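Local structure of 6-phosphogluconate dehydrogenase NAD-binding (Dyadobacter fermentans, 4GBJ) at residues V84-D90 with V110-A116; Y118-F124 with N136-N142. The protein probably acts as an NAD(P)-dependent oxidoreductase of the 6-phosphogluconate and 3-hydroxyisobutyrate dehydrogenase type, pairing a Rossmann-type nucleotide-binding domain with a helical domain. All blocks are in the same frame, centred on the assembly; numbering follows the deposited sequence. Where two conformers were deposited one is given.

Contact 1. Residues V84-D90 with V110-A116; sequences VEKLGKD and VHEWYGA
E85 and Y114 meet where helices 81-87 and 101-113 come to their ends, two helix C-termini that pack through CH-pi contacts on the H111 and Y114 rings. E85 CB sits over the centre of the Y114 phenol, 3.8 Å from the ring centroid and 9° off its normal, while W113 CB lies toward the rim of the opposite face. With CG anti to the backbone N (chi1 175°) and an extended chain beyond it, E85 runs on past CD1 and CE1 of the ring, its carboxylate plane tilted 26° from the ring plane. V84 packs against both H111 and Y114: its CG1, anti to the backbone N, stands over the face of the H111 imidazole, 3.9 Å from the centroid, and lies 3.8 Å from Y114 CD2. L87 CD2 touches H111 CD2 and A116 CB. The imidazole is held by L107 O at ND1 and H93 ND1 at NE2. Beyond G88, D90 N donates to G115 O (2.8 Å), from above the carbonyl plane. G115 is the C-prime residue of a Schellman motif, in which A116 N bonds H111 O. The interface is thus chiefly apolar and CH-pi; both imidazole nitrogens find partners outside it, and one backbone bond ties the two loops together.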
loop_
_atom_site.group_PDB
_atom_site.type_symbol
_atom_site.label_atom_id
_atom_site.label_comp_id
_atom_site.label_asym_id
_atom_site.label_seq_id
_atom_site.Cartn_x
_atom_site.Cartn_y
_atom_site.Cartn_z
ATOM N N VAL B 84 -1.283 6.900 -39.670
ATOM C CA VAL B 84 -0.415 5.725 -39.458
ATOM C C VAL B 84 0.265 5.324 -40.809
ATOM O O VAL B 84 1.427 4.906 -40.858
ATOM C CB VAL B 84 -1.249 4.541 -38.870
ATOM C CG1 VAL B 84 -0.413 3.281 -38.709
ATOM C CG2 VAL B 84 -1.885 4.911 -37.529
ATOM N N GLU B 85 -0.467 5.424 -41.876
ATOM C CA GLU B 85 0.076 5.143 -43.201
ATOM C C GLU B 85 1.203 6.129 -43.544
ATOM O O GLU B 85 2.216 5.709 -44.121
ATOM C CB GLU B 85 -1.016 5.214 -44.249
ATOM C CG GLU B 85 -0.441 5.039 -45.641
ATOM C CD GLU B 85 -1.436 4.822 -46.762
ATOM O OE1 GLU B 85 -2.582 5.319 -46.676
ATOM O OE2 GLU B 85 -1.033 4.195 -47.763
ATOM N N LYS B 86 1.060 7.417 -43.168
ATOM C CA LYS B 86 2.148 8.353 -43.432
ATOM C C LYS B 86 3.368 7.951 -42.587
ATOM O O LYS B 86 4.448 7.882 -43.121
ATOM C CB LYS B 86 1.735 9.779 -43.159
ATOM C CG LYS B 86 2.754 10.771 -43.668
ATOM C CD LYS B 86 2.261 12.156 -43.487
ATOM C CE LYS B 86 3.255 13.160 -43.980
ATOM N NZ LYS B 86 2.793 14.535 -43.695
ATOM N N LEU B 87 3.187 7.627 -41.303
ATOM C CA LEU B 87 4.277 7.116 -40.419
ATOM C C LEU B 87 5.022 5.944 -41.116
ATOM O O LEU B 87 6.241 5.897 -41.098
ATOM C CB LEU B 87 3.703 6.671 -39.075
ATOM C CG LEU B 87 4.706 6.175 -38.055
ATOM C CD1 LEU B 87 5.788 7.225 -37.778
ATOM C CD2 LEU B 87 4.005 5.756 -36.793
ATOM N N GLY B 88 4.265 5.042 -41.723
ATOM C CA GLY B 88 4.750 4.029 -42.657
ATOM C C GLY B 88 5.857 3.096 -42.219
ATOM O O GLY B 88 6.071 2.876 -41.029
ATOM N N LYS B 89 6.561 2.536 -43.211
ATOM C CA LYS B 89 7.597 1.520 -43.027
ATOM C C LYS B 89 8.707 1.973 -42.096
ATOM O O LYS B 89 9.278 3.039 -42.288
ATOM C CB LYS B 89 8.211 1.100 -44.361
ATOM C CG LYS B 89 9.059 -0.160 -44.239
ATOM C CD LYS B 89 9.694 -0.575 -45.555
ATOM C CE LYS B 89 10.974 -1.361 -45.370
ATOM N NZ LYS B 89 10.749 -2.657 -44.674
ATOM N N ASP B 90 8.984 1.147 -41.072
ATOM C CA ASP B 90 10.008 1.365 -40.047
ATOM C C ASP B 90 9.685 2.559 -39.110
ATOM O O ASP B 90 10.496 2.862 -38.243
ATOM C CB ASP B 90 11.416 1.540 -40.678
ATOM C CG ASP B 90 11.836 0.367 -41.539
ATOM O OD1 ASP B 90 11.436 -0.774 -41.216
ATOM O OD2 ASP B 90 12.612 0.586 -42.521
ATOM N N VAL B 110 -2.964 -2.045 -36.578
ATOM C CA VAL B 110 -3.102 -1.109 -37.695
ATOM C C VAL B 110 -1.725 -0.578 -38.118
ATOM O O VAL B 110 -1.463 -0.453 -39.311
ATOM C CB VAL B 110 -4.092 0.048 -37.382
ATOM C CG1 VAL B 110 -4.152 1.072 -38.531
ATOM C CG2 VAL B 110 -5.486 -0.501 -37.078
ATOM N N HIS B 111 -0.822 -0.338 -37.162
ATOM C CA HIS B 111 0.531 0.126 -37.477
ATOM C C HIS B 111 1.269 -0.905 -38.325
ATOM O O HIS B 111 1.920 -0.534 -39.279
ATOM C CB HIS B 111 1.323 0.449 -36.192
ATOM C CG HIS B 111 0.953 1.748 -35.536
ATOM N ND1 HIS B 111 -0.340 2.002 -35.091
ATOM C CD2 HIS B 111 1.733 2.818 -35.224
ATOM C CE1 HIS B 111 -0.309 3.214 -34.549
ATOM N NE2 HIS B 111 0.924 3.721 -34.561
ATOM N N GLU B 112 1.178 -2.185 -37.973
ATOM C CA GLU B 112 1.820 -3.272 -38.747
ATOM C C GLU B 112 1.298 -3.420 -40.173
ATOM O O GLU B 112 2.006 -3.995 -40.995
ATOM C CB GLU B 112 1.665 -4.628 -38.036
ATOM C CG GLU B 112 2.422 -4.719 -36.715
ATOM C CD GLU B 112 3.920 -4.420 -36.711
ATOM O OE1 GLU B 112 4.451 -4.093 -35.621
ATOM O OE2 GLU B 112 4.569 -4.530 -37.782
ATOM N N TRP B 113 0.090 -2.917 -40.486
ATOM C CA TRP B 113 -0.417 -2.968 -41.859
ATOM C C TRP B 113 0.460 -2.164 -42.792
ATOM O O TRP B 113 0.583 -2.505 -43.972
ATOM C CB TRP B 113 -1.832 -2.388 -41.969
ATOM C CG TRP B 113 -2.908 -3.028 -41.152
ATOM C CD1 TRP B 113 -2.873 -4.232 -40.507
ATOM C CD2 TRP B 113 -4.241 -2.549 -41.032
ATOM N NE1 TRP B 113 -4.050 -4.427 -39.820
ATOM C CE2 TRP B 113 -4.931 -3.436 -40.171
ATOM C CE3 TRP B 113 -4.907 -1.417 -41.518
ATOM C CZ2 TRP B 113 -6.256 -3.222 -39.785
ATOM C CZ3 TRP B 113 -6.226 -1.208 -41.143
ATOM C CH2 TRP B 113 -6.886 -2.098 -40.277
ATOM N N TYR B 114 1.012 -1.043 -42.266
ATOM C CA TYR B 114 1.881 -0.127 -43.023
ATOM C C TYR B 114 3.379 -0.309 -42.716
ATOM O O TYR B 114 4.173 0.529 -43.126
ATOM C CB TYR B 114 1.449 1.309 -42.680
ATOM C CG TYR B 114 0.002 1.510 -43.062
ATOM C CD1 TYR B 114 -0.395 1.458 -44.396
ATOM C CD2 TYR B 114 -0.988 1.608 -42.094
ATOM C CE1 TYR B 114 -1.736 1.473 -44.750
ATOM C CE2 TYR B 114 -2.326 1.739 -42.443
ATOM C CZ TYR B 114 -2.702 1.642 -43.775
ATOM O OH TYR B 114 -4.014 1.724 -44.164
ATOM N N GLY B 115 3.764 -1.379 -42.021
ATOM C CA GLY B 115 5.170 -1.621 -41.692
ATOM C C GLY B 115 5.700 -0.744 -40.561
ATOM O O GLY B 115 6.914 -0.662 -40.372
ATOM N N ALA B 116 4.811 -0.085 -39.802
ATOM C CA ALA B 116 5.179 0.767 -38.664
ATOM C C ALA B 116 5.072 -0.047 -37.368
ATOM O O ALA B 116 4.476 -1.129 -37.368
ATOM C CB ALA B 116 4.270 1.990 -38.604
#

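Contact 2. Residues Y118-F124 with N136-N142; sequences YVGAPIF and NICLSGN
G120 and S140 pair through two backbone bonds, G120 N to S140 O at 2.8 Å and S140 N to G120 O at 3.0 Å, at one end of an antiparallel pairing whose other end repeats the pattern. There F124 N gives its hydrogen to N136 O (2.8 Å), and N136 N returns one to F124 O at 3.0 Å. Between them the A121-P122 break interrupts strand 117-124. P122 has no N-H to donate, so its pairing rests on P122 O, which accepts a weak bond from C138 N (3.3 Å); C138 O receives a CA-H...O contact from A121. A water bridges each end: one joins Y118 O to N142 N, the other F124 O to N136 ND2. Several polar side-chain ends find partners outside: S140 OG bonds D166 O and A170 N, Y118 OH meets S95 and S104, N136 OD1 accepts a weak bond from G159 N, and N142 OD1 caps A145 N of helix 143-153. C138 SG lies 3.6 Å from F124 CE2 in an oblique sulfur-aromatic contact, and M208 of the second subunit packs on both residues. I123 O accepts from K174 NZ, the predicted active-site lysine, which also makes a cation-pi contact with F124. Strand 117-124 ends the parallel run of the Rossmann-type sheet and 136-139 adds an antiparallel neighbour, fitting the nucleotide-binding domain of the 6-phosphogluconate dehydrogenase family.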
loop_
_atom_site.group_PDB
_atom_site.type_symbol
_atom_site.label_atom_id
_atom_site.label_comp_id
_atom_site.label_asym_id
_atom_site.label_seq_id
_atom_site.Cartn_x
_atom_site.Cartn_y
_atom_site.Cartn_z
ATOM N N TYR B 118 4.043 0.042 -33.162
ATOM C CA TYR B 118 3.441 0.668 -32.014
ATOM C C TYR B 118 4.130 0.189 -30.759
ATOM O O TYR B 118 4.233 -1.009 -30.549
ATOM C CB TYR B 118 1.964 0.326 -31.960
ATOM C CG TYR B 118 1.244 0.946 -30.789
ATOM C CD1 TYR B 118 0.534 2.130 -30.935
ATOM C CD2 TYR B 118 1.171 0.289 -29.563
ATOM C CE1 TYR B 118 -0.263 2.621 -29.917
ATOM C CE2 TYR B 118 0.463 0.837 -28.496
ATOM C CZ TYR B 118 -0.259 1.999 -28.681
ATOM O OH TYR B 118 -0.971 2.561 -27.658
ATOM N N VAL B 119 4.622 1.107 -29.952
ATOM C CA VAL B 119 5.226 0.768 -28.646
ATOM C C VAL B 119 4.349 1.319 -27.532
ATOM O O VAL B 119 4.165 2.529 -27.465
ATOM C CB VAL B 119 6.654 1.303 -28.539
ATOM C CG1 VAL B 119 7.194 1.154 -27.115
ATOM C CG2 VAL B 119 7.555 0.562 -29.521
ATOM N N GLY B 120 3.792 0.431 -26.708
ATOM C CA GLY B 120 3.029 0.820 -25.532
ATOM C C GLY B 120 3.986 1.327 -24.494
ATOM O O GLY B 120 4.965 0.638 -24.194
ATOM N N ALA B 121 3.857 2.601 -24.101
ATOM C CA ALA B 121 4.893 3.229 -23.247
ATOM C C ALA B 121 4.307 4.075 -22.144
ATOM O O ALA B 121 4.720 5.211 -21.973
ATOM C CB ALA B 121 5.833 4.073 -24.096
ATOM N N PRO B 122 3.386 3.523 -21.348
ATOM C CA PRO B 122 2.781 4.314 -20.251
ATOM C C PRO B 122 3.812 4.793 -19.248
ATOM O O PRO B 122 4.755 4.070 -18.946
ATOM C CB PRO B 122 1.785 3.342 -19.622
ATOM C CG PRO B 122 2.216 1.985 -20.075
ATOM C CD PRO B 122 2.806 2.169 -21.412
ATOM N N ILE B 123 3.611 6.001 -18.720
ATOM C CA ILE B 123 4.545 6.636 -17.786
ATOM C C ILE B 123 3.985 6.629 -16.366
ATOM O O ILE B 123 2.801 6.908 -16.137
ATOM C CB ILE B 123 4.941 8.074 -18.266
ATOM C CG1 ILE B 123 6.084 8.671 -17.400
ATOM C CG2 ILE B 123 3.745 9.031 -18.326
ATOM C CD1 ILE B 123 6.716 9.931 -18.010
ATOM N N PHE B 124 4.889 6.361 -15.405
ATOM C CA PHE B 124 4.607 6.332 -13.984
ATOM C C PHE B 124 5.314 7.532 -13.443
ATOM O O PHE B 124 6.477 7.449 -13.044
ATOM C CB PHE B 124 5.110 5.021 -13.345
ATOM C CG PHE B 124 4.498 3.762 -13.932
ATOM C CD1 PHE B 124 3.655 2.966 -13.174
ATOM C CD2 PHE B 124 4.710 3.419 -15.267
ATOM C CE1 PHE B 124 3.137 1.787 -13.693
ATOM C CE2 PHE B 124 4.111 2.296 -15.821
ATOM C CZ PHE B 124 3.385 1.447 -15.016
ATOM N N ASN B 136 9.206 6.607 -13.955
ATOM C CA ASN B 136 9.511 5.339 -14.599
ATOM C C ASN B 136 8.630 5.116 -15.805
ATOM O O ASN B 136 7.503 5.592 -15.850
ATOM C CB ASN B 136 9.323 4.203 -13.600
ATOM C CG ASN B 136 10.313 4.261 -12.454
ATOM O OD1 ASN B 136 11.472 3.926 -12.616
ATOM N ND2 ASN B 136 9.918 4.772 -11.308
ATOM N N ILE B 137 9.098 4.312 -16.737
ATOM C CA ILE B 137 8.285 3.947 -17.902
ATOM C C ILE B 137 8.315 2.426 -18.117
ATOM O O ILE B 137 9.324 1.770 -17.848
ATOM C CB ILE B 137 8.780 4.744 -19.144
ATOM C CG1 ILE B 137 7.667 4.927 -20.187
ATOM C CG2 ILE B 137 10.047 4.142 -19.762
ATOM C CD1 ILE B 137 8.072 5.888 -21.303
ATOM N N CYS B 138 7.212 1.884 -18.652
ATOM C CA CYS B 138 7.097 0.481 -19.064
ATOM C C CYS B 138 6.973 0.474 -20.552
ATOM O O CYS B 138 6.212 1.272 -21.092
ATOM C CB CYS B 138 5.907 -0.218 -18.403
ATOM S SG CYS B 138 6.152 -0.524 -16.642
ATOM N N LEU B 139 7.676 -0.432 -21.218
ATOM C CA LEU B 139 7.638 -0.522 -22.675
ATOM C C LEU B 139 7.225 -1.875 -23.073
ATOM O O LEU B 139 7.692 -2.835 -22.486
ATOM C CB LEU B 139 8.996 -0.240 -23.312
ATOM C CG LEU B 139 9.714 1.028 -22.945
ATOM C CD1 LEU B 139 11.074 1.020 -23.588
ATOM C CD2 LEU B 139 8.892 2.283 -23.342
ATOM N N SER B 140 6.408 -1.973 -24.106
ATOM C CA SER B 140 6.048 -3.261 -24.692
ATOM C C SER B 140 5.715 -3.044 -26.182
ATOM O O SER B 140 5.263 -1.960 -26.599
ATOM C CB SER B 140 4.916 -3.919 -23.920
ATOM O OG SER B 140 3.648 -3.340 -24.174
ATOM N N GLY B 141 5.990 -4.079 -26.966
ATOM C CA GLY B 141 5.880 -4.037 -28.418
ATOM C C GLY B 141 7.128 -4.576 -29.053
ATOM O O GLY B 141 7.929 -5.244 -28.386
ATOM N N ASN B 142 7.299 -4.292 -30.358
ATOM C CA ASN B 142 8.404 -4.767 -31.175
ATOM C C ASN B 142 9.807 -4.442 -30.562
ATOM O O ASN B 142 10.074 -3.308 -30.183
ATOM C CB ASN B 142 8.270 -4.190 -32.575
ATOM C CG ASN B 142 9.405 -4.538 -33.485
ATOM O OD1 ASN B 142 10.402 -3.827 -33.517
ATOM N ND2 ASN B 142 9.289 -5.633 -34.235
HETATM O O HOH W 1 5.145 -3.098 -31.933
HETATM O O HOH W 2 7.578 6.098 -10.831
#

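Contact 1 closes before contact 2 opens along the chain, and both belong to the NAD-binding domain, their centres about 18 Å apart. Helix 101-113, which supplies one side of contact 1, is followed, after a short turn, by strand 117-124, which supplies one side of contact 2. The two meet physically where H111 CE1 lies 3.9 Å from Y118 CD1, the rings standing edge-to-face. The centre of contact 1 lies about 25 Å from that of the chain, away from the predicted active site and the sodium site; contact 2 is buried, its centre about 11 Å from the chain centre and close to K174. One helix-strand connection therefore runs from peripheral helix packing into the sheet bordering the predicted active site.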